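Local coordinates for protein 16.4 kDa salivary peptide (Culex quinquefasciatus, PDB 7KC8) that is a mosquito salivary protein of unknown function whose beta-trefoil fold suggests that it may bind sugars, at residues V42-G47 with T58-A63. Sequence-based numbering, arbitrary orientation.
Sequences VIEKSG and TEYLYA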
loop_
_atom_site.group_PDB
_atom_site.type_symbol
_atom_site.label_atom_id
_atom_site.label_comp_id
_atom_site.label_asym_id
_atom_site.label_seq_id
_atom_site.Cartn_x
_atom_site.Cartn_y
_atom_site.Cartn_z
ATOM N N VAL A 42 3.366 8.107 0.134
ATOM C CA VAL A 42 4.194 8.529 1.255
ATOM C C VAL A 42 4.215 7.440 2.318
ATOM O O VAL A 42 3.164 6.964 2.755
ATOM C CB VAL A 42 3.714 9.864 1.842
ATOM C CG1 VAL A 42 4.628 10.280 2.996
ATOM C CG2 VAL A 42 3.702 10.915 0.763
ATOM N N ILE A 43 5.411 7.057 2.730
ATOM C CA ILE A 43 5.613 6.140 3.842
ATOM C C ILE A 43 5.943 6.971 5.077
ATOM O O ILE A 43 6.921 7.728 5.080
ATOM C CB ILE A 43 6.736 5.136 3.539
ATOM C CG1 ILE A 43 6.324 4.181 2.415
ATOM C CG2 ILE A 43 7.130 4.386 4.813
ATOM C CD1 ILE A 43 7.453 3.308 1.894
ATOM N N GLU A 44 5.137 6.836 6.126
ATOM C CA GLU A 44 5.353 7.522 7.395
ATOM C C GLU A 44 5.621 6.491 8.482
ATOM O O GLU A 44 4.955 5.456 8.531
ATOM C CB GLU A 44 4.147 8.366 7.788
ATOM C CG GLU A 44 3.715 9.371 6.732
ATOM C CD GLU A 44 2.398 10.056 7.078
ATOM O OE1 GLU A 44 1.811 9.723 8.130
ATOM O OE2 GLU A 44 1.949 10.922 6.299
ATOM N N LYS A 45 6.609 6.761 9.336
ATOM C CA LYS A 45 6.851 5.884 10.472
ATOM C C LYS A 45 5.673 5.968 11.423
ATOM O O LYS A 45 5.076 7.031 11.598
ATOM C CB LYS A 45 8.152 6.250 11.204
ATOM C CG LYS A 45 9.395 5.532 10.661
ATOM C CD LYS A 45 10.487 5.343 11.727
ATOM C CE LYS A 45 10.133 4.200 12.679
ATOM N NZ LYS A 45 10.874 4.256 13.976
ATOM N N SER A 46 5.262 4.809 11.945
ATOM C CA SER A 46 4.178 4.715 12.959
ATOM C C SER A 46 4.610 3.677 13.996
ATOM O O SER A 46 4.327 2.503 13.808
ATOM C CB SER A 46 2.850 4.376 12.361
ATOM O OG SER A 46 1.819 4.557 13.315
ATOM N N GLY A 47 5.293 4.119 15.045
ATOM C CA GLY A 47 5.836 3.193 16.055
ATOM C C GLY A 47 6.953 2.338 15.508
ATOM O O GLY A 47 7.891 2.895 14.956
ATOM N N THR A 58 -4.721 13.091 1.904
ATOM C CA THR A 58 -4.473 12.617 3.260
ATOM C C THR A 58 -5.461 11.491 3.579
ATOM O O THR A 58 -6.412 11.642 4.347
ATOM C CB THR A 58 -4.558 13.766 4.247
ATOM O OG1 THR A 58 -4.683 13.227 5.566
ATOM C CG2 THR A 58 -5.745 14.674 3.929
ATOM N N GLU A 59 -5.221 10.339 2.942
ATOM C CA GLU A 59 -6.050 9.142 3.099
ATOM C C GLU A 59 -5.145 7.936 3.299
ATOM O O GLU A 59 -4.270 7.667 2.469
ATOM C CB GLU A 59 -6.943 8.897 1.878
ATOM C CG GLU A 59 -7.627 10.133 1.325
ATOM C CD GLU A 59 -8.264 9.875 -0.023
ATOM O OE1 GLU A 59 -8.180 8.730 -0.500
ATOM O OE2 GLU A 59 -8.841 10.805 -0.617
ATOM N N TYR A 60 -5.367 7.187 4.363
ATOM C CA TYR A 60 -4.408 6.167 4.746
ATOM C C TYR A 60 -4.782 4.810 4.178
ATOM O O TYR A 60 -5.921 4.354 4.337
ATOM C CB TYR A 60 -4.264 6.108 6.264
ATOM C CG TYR A 60 -3.338 7.196 6.709
ATOM C CD1 TYR A 60 -2.011 7.192 6.302
ATOM C CD2 TYR A 60 -3.791 8.260 7.481
ATOM C CE1 TYR A 60 -1.149 8.194 6.674
ATOM C CE2 TYR A 60 -2.925 9.275 7.860
ATOM C CZ TYR A 60 -1.607 9.237 7.454
ATOM O OH TYR A 60 -0.736 10.242 7.824
ATOM N N LEU A 61 -3.812 4.182 3.515
ATOM C CA LEU A 61 -3.929 2.797 3.060
ATOM C C LEU A 61 -4.393 1.896 4.191
ATOM O O LEU A 61 -3.839 1.927 5.292
ATOM C CB LEU A 61 -2.570 2.308 2.542
ATOM C CG LEU A 61 -2.580 1.074 1.639
ATOM C CD1 LEU A 61 -3.185 1.486 0.329
ATOM C CD2 LEU A 61 -1.188 0.487 1.452
ATOM N N TYR A 62 -5.401 1.077 3.916
ATOM C CA TYR A 62 -5.887 0.139 4.921
ATOM C C TYR A 62 -6.477 -1.071 4.229
ATOM O O TYR A 62 -6.667 -1.088 3.010
ATOM C CB TYR A 62 -6.929 0.756 5.841
ATOM C CG TYR A 62 -8.301 0.858 5.211
ATOM C CD1 TYR A 62 -8.534 1.711 4.140
ATOM C CD2 TYR A 62 -9.363 0.103 5.689
ATOM C CE1 TYR A 62 -9.779 1.809 3.566
ATOM C CE2 TYR A 62 -10.617 0.196 5.117
ATOM C CZ TYR A 62 -10.823 1.054 4.054
ATOM O OH TYR A 62 -12.076 1.152 3.484
ATOM N N ALA A 63 -6.772 -2.088 5.038
ATOM C CA ALA A 63 -7.303 -3.354 4.562
ATOM C C ALA A 63 -8.716 -3.545 5.090
ATOM O O ALA A 63 -8.993 -3.270 6.255
ATOM C CB ALA A 63 -6.412 -4.527 4.994
#
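Y60 reaches across to E44 with its phenol, and this one pair of side chains carries the whole contact between V42-G47 and T58-A63; only about 80 Å² is buried, both sides summed. Before it in the chain, E59 turns elsewhere, its carboxylate held by a salt bridge to R30 and a hydrogen bond to T76. At Y60, CG stands anti to the carbonyl carbon (chi1 -81°), and the length of the ring carries the hydroxyl to the glutamate. Y60 OH donates to E44 OE1 at 2.6 Å, meeting that oxygen on its syn side but 24° out of the carboxylate plane. E44 OE2 stays farther off, 3.2 Å from Y60 OH, so the grip is one-sided. E44 comes to the ring at its edge, OE1 lying 3.6 Å from Y60 CE1, and carboxylate and ring planes stand 80° apart, which rules out stacking. The glutamate, extended beyond CG, meets the tyrosine at about a right angle. K51 of strand 49-54 makes a cation-pi contact with the Y60 ring and bonds E44 through the backbone, while the E44 side chain touches R53 of the same strand. L61 packs on L32 and V74; in this beta-trefoil, 40-46 runs antiparallel to 8-12 and 49-54, and 60-63 to 72-77, so the side-chain bond links unpaired strands near the surface, with 49-54 touching both partners.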